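Cyclo(L-leucyl-L-leucyl) synthase (Staphylococcus haemolyticus, PDB 6EZ3) makes cyclo(L-leucyl-L-leucyl) from two molecules of leucyl-tRNA without ATP, and can also build other nonpolar residues into cyclodipeptides. Local coordinates at residues K20-G26 with F50-L56; S28-S32 with S149-N153; Y38-I42 with I222-K226; I55-G59 with I84-I88. All blocks are in the same frame, centred on the assembly; numbering follows the deposited sequence.

Contact 1 (K20-G26 with F50-L56); sequences KKHVILG and FDDFSIL
The ring of Phe50 lies between Val23 and Lys20 at the start of two neighbouring parallel strands, 22-26 and 52-57, the strand pair of a beta-alpha-beta crossover in a Rossmann-like sheet. Val23 CB stands 3.7 Å from the Phe50 ring centroid over one face, and Lys20 CD 4.1 Å from that centroid over the opposite face, both as CH-pi contacts. Val23 CG1 also packs on Phe53 CB, and further along Leu25 CD1 meets Ile55 CG1 at 4.2 Å. This apolar face is covered by helix 36-49 through Ile43 and Ala46. The backbones are joined firmly, with Ser54 N bonded to Val23 O (2.9 Å), Leu25 N to Ser54 O (2.8 Å) and Leu56 N to Leu25 O (2.9 Å).

The outer rim of Lys21, Asp51 and the Asp52 carboxylate is looser. Asp51 N still bonds Lys20 O well (2.9 Å), but Asp52 N makes a weak bond to Lys21 O, and charged tips turn elsewhere: Lys21 NZ to Gln189, the Asp52 carboxylate to a salt bridge with Arg105.

The second sheet face is buried too. Ile24 CG2 runs next to Leu56 CB, both side chains leaving the sheet in the same direction. His22 has CG anti to its backbone nitrogen (chi1 -176°), which lays the ring alongside the neighbouring strand. Thr191 OG1 holds its ND1, while NE2 shares a hydrogen bond with Ser54 OG at the ring edge, 3.2 Å.

Contact 2 (S28-S32 with S149-N153); sequences SPFTS and SKGKN. With SO4 (sulfate ion), chain H.
Lys150 and Lys152 touch the loop 28-32 mainly with their methylene groups, and no hydrogen bond crosses between the two segments. In the apolar contacts, Lys150 CG comes to the edge of the Phe30 ring, near its plane, and lies 4.0 Å from Phe30 CB. Farther out, Lys150 CE is 4.0 Å from Pro29 CD. Thr31 CG2 approaches the end of helix 133-149 at Ser149.

A second group sets lysine carbons against backbone oxygens. Lys150 CG and CE both border Pro29 O, the CE atom at 3.3 Å, because the chain bends at chi2 (120°) and then runs on extended past the carbonyl. Lys152 CD lies 3.2 Å from Phe30 O, and its NZ ends near Ser32 CB.

The polar partners lie outside the pair. Ser149 OG donates to O4 of a sulfate, probably from the crystallisation liquor, at 2.8 Å. Phe30 N is bonded to Glu83, and Ser28, the probable nucleophile, has its OG bonded to Tyr195 OH. Lys150 also packs on Tyr171, a probable substrate-binding residue. With no hydrogen bond across, the lysine chains contribute van der Waals packing, while the loop's polar bonds go to other parts of the fold.

Contact 3 (Y38-I42 with I222-K226); sequences YIRKI and ILTEK
Lys41 and Glu225 form the salt bridge of this contact: NZ donates to OE2 at 3.2 Å, reaching the oxygen nearly along its C-O axis. The lysine bends at its last torsion (chi4 74°), and the two side chains cross at about a right angle. The other carboxylate oxygen, OE1, has its own partner in a salt bridge with Lys33, so each oxygen of Glu225 is taken by a different ammonium group. That arrangement would probably stabilise the negative charge.

Glu225 also leans on Tyr38. Its CG lies in plane at the ring edge, 3.8 Å from Tyr38 CE1, while OE1 comes obliquely to within 3.3 Å of Tyr38 CD1. Ring and carboxylate planes are 52° apart. Helix 36-49, a connecting helix of the Rossmann-like core, here passes across strand 218-225, which runs antiparallel to strand 4-8; the axes of helix 38-42 and strand 222-225 approach to 11.3 Å at an angle of 117°.

At the start of the helix Tyr38 N is bonded to OD1 of Asn35, the residue just before it; inside the helix Tyr38 O accepts from Ile42 N at 3.0 Å. On the strand, Leu223 shares backbone hydrogen bonding with Tyr195. Its side chain turns to the helix, where CD1 meets Ile42 CG2 at 4.1 Å beside Phe4 of strand 4-8.

Contact 4 (I55-G59 with I84-I88); sequences ILLAG and IKRQI
Leu57 is the bump of this contact, and the surface of helix 73-97 offers it a hollow edged by Ile84, Gln87 and Ile88. Each part of the leucine finds a different wall. CB faces Ile84 CD1 at 4.0 Å, CG lies 3.5 Å from Gln87 OE1, and CD2 presses on Ile88 CG1 at 3.6 Å. Leu57 and Gln87 run antiparallel alongside each other, so the flank of the glutamine, from CB out to the amide oxygen, lines the leucine; Leu57 and Ile88 cross at a slant.

The reverse fit is made by Ile84, whose CD1 enters the corner where the strand gives way to loop. There it touches Ala58 CB at 3.9 Å and comes 3.4 Å from Ala58 O. CG1 lies beside the backbone N, and the turn at chi2 (-62°) folds CD1 round to the alanine.

Strand and helix run almost antiparallel (164°, with the axes of strand 55-57 and helix 84-88 10.3 Å apart), the helix lying in the connection from strand 52-57 to the parallel strand 106-108. Arg108 of that strand takes Ala58 O through its NE.

No hydrogen bond crosses between the segments, so shape and apolar contact carry the join. The amide of Gln87 works beyond it: NE2 bonds Ser28 O, which ties the helix to the backbone of the probable nucleophile.

In the fold
Contacts 1, 3 and 4 reach the same mixed sheet; contact 2 joins loops beyond it. Contact 1 pairs neighbouring strands 22-26 and 52-57, and contact 4 continues on the latter, its centre about 15 Å away. Helix 36-49, connecting those strands, carries contact 3 to strand 218-225; contacts 1 and 3, centres about 13 Å apart, touch at Leu25 CD1 and Ile42 O. Segment 28-32 begins just past strand 22-26 and packs against 149-153, far along the chain. Segments of contacts 1, 2 and 3 alternate, and both of contact 4 lie between those of contact 2 and of contact 3. Contacts 2 and 4 meet through Ser28-Gln87 and Pro29-Ala58, so the probable nucleophile sits where sheet, helix and loops converge.

Contact 1 (K20-G26 with F50-L56)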
loop_
_atom_site.group_PDB
_atom_site.type_symbol
_atom_site.label_atom_id
_atom_site.label_comp_id
_atom_site.label_asym_id
_atom_site.label_seq_id
_atom_site.Cartn_x
_atom_site.Cartn_y
_atom_site.Cartn_z
ATOM N N LYS A 20 18.784 5.432 3.759
ATOM C CA LYS A 20 18.580 4.397 2.709
ATOM C C LYS A 20 18.582 2.924 3.232
ATOM O O LYS A 20 19.034 2.006 2.526
ATOM C CB LYS A 20 19.522 4.576 1.529
ATOM C CG LYS A 20 19.358 5.948 0.907
ATOM C CD LYS A 20 18.721 5.957 -0.452
ATOM C CE LYS A 20 17.925 7.208 -0.709
ATOM N NZ LYS A 20 18.631 8.455 -0.298
ATOM N N LYS A 21 17.994 2.694 4.433
ATOM C CA LYS A 21 17.978 1.339 4.990
ATOM C C LYS A 21 17.040 0.380 4.259
ATOM O O LYS A 21 17.491 -0.687 3.857
ATOM C CB LYS A 21 17.691 1.339 6.489
ATOM C CG LYS A 21 18.871 1.794 7.349
ATOM C CD LYS A 21 18.649 1.448 8.821
ATOM C CE LYS A 21 19.085 2.538 9.779
ATOM N NZ LYS A 21 18.324 2.487 11.064
ATOM N N HIS A 22 15.756 0.744 4.067
ATOM C CA HIS A 22 14.768 -0.098 3.401
ATOM C C HIS A 22 13.587 0.711 2.830
ATOM O O HIS A 22 13.160 1.703 3.438
ATOM C CB HIS A 22 14.268 -1.143 4.395
ATOM C CG HIS A 22 13.310 -2.164 3.838
ATOM N ND1 HIS A 22 11.928 -1.987 3.897
ATOM C CD2 HIS A 22 13.560 -3.365 3.282
ATOM C CE1 HIS A 22 11.403 -3.068 3.350
ATOM N NE2 HIS A 22 12.337 -3.928 2.974
ATOM N N VAL A 23 13.032 0.252 1.690
ATOM C CA VAL A 23 11.858 0.836 1.039
ATOM C C VAL A 23 10.828 -0.273 0.725
ATOM O O VAL A 23 11.210 -1.423 0.460
ATOM C CB VAL A 23 12.217 1.699 -0.219
ATOM C CG1 VAL A 23 12.821 0.880 -1.378
ATOM C CG2 VAL A 23 11.013 2.498 -0.692
ATOM N N ILE A 24 9.532 0.076 0.784
ATOM C CA ILE A 24 8.425 -0.785 0.424
ATOM C C ILE A 24 7.902 -0.172 -0.832
ATOM O O ILE A 24 7.520 1.000 -0.838
ATOM C CB ILE A 24 7.307 -0.905 1.513
ATOM C CG1 ILE A 24 7.847 -1.539 2.832
ATOM C CG2 ILE A 24 6.101 -1.729 0.977
ATOM C CD1 ILE A 24 6.962 -1.398 3.993
ATOM N N LEU A 25 7.927 -0.931 -1.924
ATOM C CA LEU A 25 7.356 -0.437 -3.174
ATOM C C LEU A 25 5.913 -0.936 -3.201
ATOM O O LEU A 25 5.665 -2.140 -3.173
ATOM C CB LEU A 25 8.119 -0.903 -4.428
ATOM C CG LEU A 25 9.628 -0.744 -4.451
ATOM C CD1 LEU A 25 10.196 -1.435 -5.644
ATOM C CD2 LEU A 25 10.038 0.691 -4.502
ATOM N N GLY A 26 4.980 -0.005 -3.149
ATOM C CA GLY A 26 3.570 -0.318 -3.224
ATOM C C GLY A 26 3.156 -0.369 -4.681
ATOM O O GLY A 26 3.210 0.657 -5.385
ATOM N N PHE A 50 18.724 1.701 -2.293
ATOM C CA PHE A 50 18.541 1.199 -0.933
ATOM C C PHE A 50 19.314 -0.066 -0.583
ATOM O O PHE A 50 19.693 -0.858 -1.473
ATOM C CB PHE A 50 17.041 0.994 -0.640
ATOM C CG PHE A 50 16.233 2.272 -0.598
ATOM C CD1 PHE A 50 15.841 2.907 -1.775
ATOM C CD2 PHE A 50 15.844 2.832 0.619
ATOM C CE1 PHE A 50 15.090 4.084 -1.734
ATOM C CE2 PHE A 50 15.086 4.006 0.655
ATOM C CZ PHE A 50 14.705 4.614 -0.519
ATOM N N ASP A 51 19.503 -0.266 0.748
ATOM C CA ASP A 51 20.180 -1.434 1.286
ATOM C C ASP A 51 19.307 -2.649 1.025
ATOM O O ASP A 51 19.813 -3.690 0.604
ATOM C CB ASP A 51 20.490 -1.282 2.801
ATOM C CG ASP A 51 21.476 -0.183 3.203
ATOM O OD1 ASP A 51 22.147 0.381 2.307
ATOM O OD2 ASP A 51 21.582 0.100 4.413
ATOM N N ASP A 52 17.986 -2.474 1.168
ATOM C CA ASP A 52 17.000 -3.533 0.969
ATOM C C ASP A 52 15.634 -2.949 0.580
ATOM O O ASP A 52 15.340 -1.797 0.910
ATOM C CB ASP A 52 16.855 -4.282 2.293
ATOM C CG ASP A 52 16.526 -5.742 2.176
ATOM O OD1 ASP A 52 16.484 -6.426 3.228
ATOM O OD2 ASP A 52 16.320 -6.213 1.037
ATOM N N PHE A 53 14.777 -3.747 -0.072
ATOM C CA PHE A 53 13.408 -3.357 -0.417
ATOM C C PHE A 53 12.496 -4.557 -0.339
ATOM O O PHE A 53 12.947 -5.702 -0.359
ATOM C CB PHE A 53 13.316 -2.723 -1.812
ATOM C CG PHE A 53 13.654 -3.656 -2.955
ATOM C CD1 PHE A 53 12.652 -4.320 -3.650
ATOM C CD2 PHE A 53 14.978 -3.877 -3.327
ATOM C CE1 PHE A 53 12.964 -5.217 -4.663
ATOM C CE2 PHE A 53 15.288 -4.770 -4.348
ATOM C CZ PHE A 53 14.274 -5.414 -5.026
ATOM N N SER A 54 11.207 -4.276 -0.273
ATOM C CA SER A 54 10.092 -5.211 -0.226
ATOM C C SER A 54 9.113 -4.664 -1.221
ATOM O O SER A 54 9.136 -3.464 -1.523
ATOM C CB SER A 54 9.404 -5.125 1.134
ATOM O OG SER A 54 10.012 -5.939 2.118
ATOM N N ILE A 55 8.197 -5.501 -1.661
ATOM C CA ILE A 55 7.099 -5.093 -2.522
ATOM C C ILE A 55 5.787 -5.451 -1.809
ATOM O O ILE A 55 5.664 -6.518 -1.214
ATOM C CB ILE A 55 7.244 -5.719 -3.927
ATOM C CG1 ILE A 55 8.424 -5.072 -4.699
ATOM C CG2 ILE A 55 5.958 -5.618 -4.735
ATOM C CD1 ILE A 55 9.442 -5.985 -5.069
ATOM N N LEU A 56 4.845 -4.534 -1.802
ATOM C CA LEU A 56 3.550 -4.790 -1.210
ATOM C C LEU A 56 2.541 -4.717 -2.326
ATOM O O LEU A 56 2.453 -3.709 -3.040
ATOM C CB LEU A 56 3.205 -3.843 -0.045
ATOM C CG LEU A 56 2.023 -4.330 0.826
ATOM C CD1 LEU A 56 2.430 -5.481 1.746
ATOM C CD2 LEU A 56 1.383 -3.194 1.621
#

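Contact 2 (S28-S32 with S149-N153)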
loop_
_atom_site.group_PDB
_atom_site.type_symbol
_atom_site.label_atom_id
_atom_site.label_comp_id
_atom_site.label_asym_id
_atom_site.label_seq_id
_atom_site.Cartn_x
_atom_site.Cartn_y
_atom_site.Cartn_z
ATOM N N SER A 28 -0.064 -1.319 -7.215
ATOM C CA SER A 28 -1.523 -1.293 -7.196
ATOM C C SER A 28 -2.198 -2.140 -8.276
ATOM O O SER A 28 -1.740 -2.156 -9.428
ATOM C CB SER A 28 -2.024 0.147 -7.260
ATOM O OG SER A 28 -1.953 0.780 -5.995
ATOM N N PRO A 29 -3.337 -2.800 -7.953
ATOM C CA PRO A 29 -3.989 -3.637 -8.971
ATOM C C PRO A 29 -4.897 -2.847 -9.905
ATOM O O PRO A 29 -5.480 -1.832 -9.509
ATOM C CB PRO A 29 -4.785 -4.640 -8.137
ATOM C CG PRO A 29 -5.165 -3.868 -6.915
ATOM C CD PRO A 29 -4.051 -2.881 -6.656
ATOM N N PHE A 30 -5.023 -3.332 -11.146
ATOM C CA PHE A 30 -5.904 -2.815 -12.184
ATOM C C PHE A 30 -5.651 -1.354 -12.556
ATOM O O PHE A 30 -6.461 -0.766 -13.267
ATOM C CB PHE A 30 -7.390 -3.060 -11.805
ATOM C CG PHE A 30 -7.686 -4.394 -11.133
ATOM C CD1 PHE A 30 -8.104 -4.446 -9.805
ATOM C CD2 PHE A 30 -7.532 -5.595 -11.822
ATOM C CE1 PHE A 30 -8.368 -5.678 -9.179
ATOM C CE2 PHE A 30 -7.800 -6.824 -11.198
ATOM C CZ PHE A 30 -8.210 -6.857 -9.880
ATOM N N THR A 31 -4.522 -0.779 -12.122
ATOM C CA THR A 31 -4.179 0.611 -12.443
ATOM C C THR A 31 -3.281 0.694 -13.658
ATOM O O THR A 31 -2.435 -0.174 -13.893
ATOM C CB THR A 31 -3.594 1.371 -11.247
ATOM O OG1 THR A 31 -2.339 0.798 -10.890
ATOM C CG2 THR A 31 -4.558 1.437 -10.041
ATOM N N SER A 32 -3.488 1.750 -14.435
ATOM C CA SER A 32 -2.762 2.057 -15.663
ATOM C C SER A 32 -1.258 2.265 -15.412
ATOM O O SER A 32 -0.443 1.785 -16.214
ATOM C CB SER A 32 -3.377 3.278 -16.354
ATOM O OG SER A 32 -4.140 4.089 -15.469
ATOM N N SER A 149 -9.847 5.173 -9.390
ATOM C CA SER A 149 -8.532 4.787 -9.920
ATOM C C SER A 149 -8.507 3.438 -10.664
ATOM O O SER A 149 -7.700 3.265 -11.587
ATOM C CB SER A 149 -7.485 4.806 -8.813
ATOM O OG SER A 149 -6.197 5.019 -9.365
ATOM N N LYS A 150 -9.404 2.500 -10.271
ATOM C CA LYS A 150 -9.560 1.171 -10.873
ATOM C C LYS A 150 -10.688 1.140 -11.950
ATOM O O LYS A 150 -11.035 0.061 -12.442
ATOM C CB LYS A 150 -9.748 0.098 -9.776
ATOM C CG LYS A 150 -8.431 -0.341 -9.122
ATOM C CD LYS A 150 -8.383 -0.087 -7.617
ATOM C CE LYS A 150 -7.008 -0.280 -7.025
ATOM N NZ LYS A 150 -6.804 0.508 -5.775
ATOM N N GLY A 151 -11.204 2.328 -12.317
ATOM C CA GLY A 151 -12.228 2.534 -13.344
ATOM C C GLY A 151 -11.670 2.420 -14.753
ATOM O O GLY A 151 -11.268 3.419 -15.364
ATOM N N LYS A 152 -11.629 1.171 -15.258
ATOM C CA LYS A 152 -11.126 0.744 -16.572
ATOM C C LYS A 152 -12.245 0.036 -17.382
ATOM O O LYS A 152 -12.392 0.298 -18.586
ATOM C CB LYS A 152 -9.925 -0.217 -16.402
ATOM C CG LYS A 152 -8.656 0.409 -15.835
ATOM C CD LYS A 152 -7.430 -0.348 -16.327
ATOM C CE LYS A 152 -6.195 0.516 -16.363
ATOM N NZ LYS A 152 -6.318 1.635 -17.341
ATOM N N ASN A 153 -13.015 -0.871 -16.713
ATOM C CA ASN A 153 -14.130 -1.640 -17.288
ATOM C C ASN A 153 -15.504 -0.998 -16.975
ATOM O O ASN A 153 -15.627 -0.103 -16.131
ATOM C CB ASN A 153 -14.079 -3.101 -16.795
ATOM C CG ASN A 153 -14.924 -4.089 -17.577
ATOM O OD1 ASN A 153 -14.604 -4.461 -18.713
ATOM N ND2 ASN A 153 -15.974 -4.602 -16.952
HETATM S S SO4 H . -4.090 7.832 -10.319
HETATM O O1 SO4 H . -3.593 9.030 -9.634
HETATM O O2 SO4 H . -5.501 8.022 -10.693
HETATM O O3 SO4 H . -3.305 7.603 -11.535
HETATM O O4 SO4 H . -3.980 6.679 -9.416
#

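Contact 3 (Y38-I42 with I222-K226)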
loop_
_atom_site.group_PDB
_atom_site.type_symbol
_atom_site.label_atom_id
_atom_site.label_comp_id
_atom_site.label_asym_id
_atom_site.label_seq_id
_atom_site.Cartn_x
_atom_site.Cartn_y
_atom_site.Cartn_z
ATOM N N TYR A 38 6.776 0.340 -15.816
ATOM C CA TYR A 38 6.879 1.070 -14.553
ATOM C C TYR A 38 7.373 0.198 -13.387
ATOM O O TYR A 38 8.342 0.548 -12.704
ATOM C CB TYR A 38 5.522 1.705 -14.205
ATOM C CG TYR A 38 5.614 2.674 -13.058
ATOM C CD1 TYR A 38 6.249 3.899 -13.209
ATOM C CD2 TYR A 38 5.122 2.345 -11.803
ATOM C CE1 TYR A 38 6.400 4.774 -12.135
ATOM C CE2 TYR A 38 5.262 3.216 -10.722
ATOM C CZ TYR A 38 5.892 4.436 -10.898
ATOM O OH TYR A 38 5.999 5.323 -9.870
ATOM N N ILE A 39 6.679 -0.926 -13.157
ATOM C CA ILE A 39 7.005 -1.860 -12.088
ATOM C C ILE A 39 8.503 -2.176 -12.063
ATOM O O ILE A 39 9.106 -2.185 -10.982
ATOM C CB ILE A 39 6.118 -3.102 -12.166
ATOM C CG1 ILE A 39 4.654 -2.691 -11.976
ATOM C CG2 ILE A 39 6.557 -4.147 -11.127
ATOM C CD1 ILE A 39 3.722 -3.629 -12.475
ATOM N N ARG A 40 9.102 -2.360 -13.263
ATOM C CA ARG A 40 10.519 -2.628 -13.450
ATOM C C ARG A 40 11.359 -1.432 -13.010
ATOM O O ARG A 40 12.290 -1.592 -12.216
ATOM C CB ARG A 40 10.777 -3.028 -14.897
ATOM C CG ARG A 40 9.995 -4.296 -15.222
ATOM C CD ARG A 40 10.450 -5.079 -16.433
ATOM N NE ARG A 40 9.517 -6.175 -16.690
ATOM C CZ ARG A 40 9.737 -7.450 -16.394
ATOM N NH1 ARG A 40 8.819 -8.370 -16.676
ATOM N NH2 ARG A 40 10.889 -7.823 -15.840
ATOM N N LYS A 41 10.980 -0.231 -13.492
ATOM C CA LYS A 41 11.603 1.050 -13.181
ATOM C C LYS A 41 11.756 1.204 -11.677
ATOM O O LYS A 41 12.867 1.438 -11.211
ATOM C CB LYS A 41 10.732 2.226 -13.712
ATOM C CG LYS A 41 11.300 2.948 -14.929
ATOM C CD LYS A 41 10.927 4.431 -14.958
ATOM C CE LYS A 41 11.237 5.073 -16.286
ATOM N NZ LYS A 41 10.276 4.676 -17.353
ATOM N N ILE A 42 10.649 1.072 -10.918
ATOM C CA ILE A 42 10.634 1.254 -9.462
ATOM C C ILE A 42 11.500 0.220 -8.751
ATOM O O ILE A 42 12.098 0.552 -7.743
ATOM C CB ILE A 42 9.195 1.345 -8.851
ATOM C CG1 ILE A 42 8.311 0.157 -9.252
ATOM C CG2 ILE A 42 8.538 2.700 -9.199
ATOM C CD1 ILE A 42 6.995 0.097 -8.632
ATOM N N ILE A 222 6.663 10.089 -2.125
ATOM C CA ILE A 222 5.968 10.184 -3.419
ATOM C C ILE A 222 6.973 10.205 -4.569
ATOM O O ILE A 222 7.794 11.135 -4.662
ATOM C CB ILE A 222 4.959 11.362 -3.491
ATOM C CG1 ILE A 222 3.949 11.287 -2.340
ATOM C CG2 ILE A 222 4.233 11.356 -4.823
ATOM C CD1 ILE A 222 4.021 12.381 -1.450
ATOM N N LEU A 223 6.887 9.182 -5.447
ATOM C CA LEU A 223 7.777 9.017 -6.607
ATOM C C LEU A 223 7.181 9.546 -7.911
ATOM O O LEU A 223 6.217 8.961 -8.436
ATOM C CB LEU A 223 8.137 7.529 -6.827
ATOM C CG LEU A 223 8.850 6.782 -5.755
ATOM C CD1 LEU A 223 9.082 5.376 -6.192
ATOM C CD2 LEU A 223 10.130 7.469 -5.375
ATOM N N THR A 224 7.818 10.568 -8.496
ATOM C CA THR A 224 7.380 11.077 -9.800
ATOM C C THR A 224 8.511 10.903 -10.848
ATOM O O THR A 224 9.670 11.217 -10.569
ATOM C CB THR A 224 6.797 12.461 -9.662
ATOM O OG1 THR A 224 7.525 13.161 -8.646
ATOM C CG2 THR A 224 5.330 12.392 -9.248
ATOM N N GLU A 225 8.176 10.294 -12.005
ATOM C CA GLU A 225 9.130 9.984 -13.070
ATOM C C GLU A 225 9.795 11.237 -13.609
ATOM O O GLU A 225 9.125 12.259 -13.814
ATOM C CB GLU A 225 8.465 9.183 -14.210
ATOM C CG GLU A 225 8.000 7.780 -13.827
ATOM C CD GLU A 225 7.410 6.924 -14.940
ATOM O OE1 GLU A 225 6.180 6.673 -14.915
ATOM O OE2 GLU A 225 8.188 6.471 -15.815
ATOM N N LYS A 226 11.127 11.179 -13.753
ATOM C CA LYS A 226 11.923 12.278 -14.286
ATOM C C LYS A 226 12.123 12.085 -15.800
ATOM O O LYS A 226 11.210 11.643 -16.512
ATOM C CB LYS A 226 13.273 12.363 -13.574
ATOM C CG LYS A 226 13.186 13.001 -12.211
ATOM C CD LYS A 226 14.446 13.780 -11.907
ATOM C CE LYS A 226 14.324 14.562 -10.623
ATOM N NZ LYS A 226 15.379 15.607 -10.502
#

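Contact 4 (I55-G59 with I84-I88)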
loop_
_atom_site.group_PDB
_atom_site.type_symbol
_atom_site.label_atom_id
_atom_site.label_comp_id
_atom_site.label_asym_id
_atom_site.label_seq_id
_atom_site.Cartn_x
_atom_site.Cartn_y
_atom_site.Cartn_z
ATOM N N ILE A 55 8.197 -5.501 -1.661
ATOM C CA ILE A 55 7.099 -5.093 -2.522
ATOM C C ILE A 55 5.787 -5.451 -1.809
ATOM O O ILE A 55 5.664 -6.518 -1.214
ATOM C CB ILE A 55 7.244 -5.719 -3.927
ATOM C CG1 ILE A 55 8.424 -5.072 -4.699
ATOM C CG2 ILE A 55 5.958 -5.618 -4.735
ATOM C CD1 ILE A 55 9.442 -5.985 -5.069
ATOM N N LEU A 56 4.845 -4.534 -1.802
ATOM C CA LEU A 56 3.550 -4.790 -1.210
ATOM C C LEU A 56 2.541 -4.717 -2.326
ATOM O O LEU A 56 2.453 -3.709 -3.040
ATOM C CB LEU A 56 3.205 -3.843 -0.045
ATOM C CG LEU A 56 2.023 -4.330 0.826
ATOM C CD1 LEU A 56 2.430 -5.481 1.746
ATOM C CD2 LEU A 56 1.383 -3.194 1.621
ATOM N N LEU A 57 1.872 -5.836 -2.548
ATOM C CA LEU A 57 0.844 -6.021 -3.562
ATOM C C LEU A 57 -0.526 -6.026 -2.856
ATOM O O LEU A 57 -0.591 -6.194 -1.634
ATOM C CB LEU A 57 1.126 -7.376 -4.214
ATOM C CG LEU A 57 1.792 -7.440 -5.589
ATOM C CD1 LEU A 57 2.786 -6.346 -5.845
ATOM C CD2 LEU A 57 2.413 -8.786 -5.804
ATOM N N ALA A 58 -1.611 -5.843 -3.605
ATOM C CA ALA A 58 -2.961 -5.811 -3.027
ATOM C C ALA A 58 -3.381 -7.102 -2.312
ATOM O O ALA A 58 -3.103 -8.200 -2.790
ATOM C CB ALA A 58 -3.952 -5.489 -4.117
ATOM N N GLY A 59 -4.061 -6.959 -1.187
ATOM C CA GLY A 59 -4.551 -8.097 -0.408
ATOM C C GLY A 59 -5.843 -8.671 -0.961
ATOM O O GLY A 59 -6.347 -8.206 -1.988
ATOM N N ILE A 84 -2.770 -10.439 -9.351
ATOM C CA ILE A 84 -1.706 -10.637 -8.379
ATOM C C ILE A 84 -0.658 -11.615 -8.917
ATOM O O ILE A 84 0.521 -11.312 -8.804
ATOM C CB ILE A 84 -2.272 -10.998 -6.966
ATOM C CG1 ILE A 84 -3.078 -9.822 -6.371
ATOM C CG2 ILE A 84 -1.171 -11.430 -5.988
ATOM C CD1 ILE A 84 -2.276 -8.453 -6.118
ATOM N N LYS A 85 -1.073 -12.735 -9.555
ATOM C CA LYS A 85 -0.142 -13.705 -10.149
ATOM C C LYS A 85 0.693 -13.060 -11.264
ATOM O O LYS A 85 1.904 -13.286 -11.331
ATOM C CB LYS A 85 -0.864 -14.966 -10.638
ATOM C CG LYS A 85 -0.664 -16.147 -9.695
ATOM C CD LYS A 85 -1.729 -17.233 -9.836
ATOM C CE LYS A 85 -1.701 -18.219 -8.678
ATOM N NZ LYS A 85 -3.058 -18.448 -8.076
ATOM N N ARG A 86 0.057 -12.208 -12.084
ATOM C CA ARG A 86 0.686 -11.453 -13.166
ATOM C C ARG A 86 1.744 -10.491 -12.561
ATOM O O ARG A 86 2.879 -10.424 -13.054
ATOM C CB ARG A 86 -0.397 -10.710 -13.992
ATOM C CG ARG A 86 0.148 -9.781 -15.063
ATOM C CD ARG A 86 -0.918 -8.953 -15.758
ATOM N NE ARG A 86 -0.350 -8.046 -16.767
ATOM C CZ ARG A 86 -0.034 -8.395 -18.017
ATOM N NH1 ARG A 86 -0.217 -9.644 -18.433
ATOM N NH2 ARG A 86 0.484 -7.501 -18.854
ATOM N N GLN A 87 1.368 -9.787 -11.471
ATOM C CA GLN A 87 2.230 -8.840 -10.763
ATOM C C GLN A 87 3.415 -9.572 -10.161
ATOM O O GLN A 87 4.548 -9.142 -10.360
ATOM C CB GLN A 87 1.458 -8.049 -9.693
ATOM C CG GLN A 87 0.337 -7.168 -10.266
ATOM C CD GLN A 87 -0.166 -6.060 -9.373
ATOM O OE1 GLN A 87 -0.312 -6.203 -8.162
ATOM N NE2 GLN A 87 -0.454 -4.917 -9.969
ATOM N N ILE A 88 3.161 -10.717 -9.489
ATOM C CA ILE A 88 4.185 -11.569 -8.881
ATOM C C ILE A 88 5.207 -12.010 -9.917
ATOM O O ILE A 88 6.409 -11.832 -9.689
ATOM C CB ILE A 88 3.574 -12.753 -8.100
ATOM C CG1 ILE A 88 2.923 -12.246 -6.790
ATOM C CG2 ILE A 88 4.634 -13.830 -7.804
ATOM C CD1 ILE A 88 2.042 -13.241 -6.057
#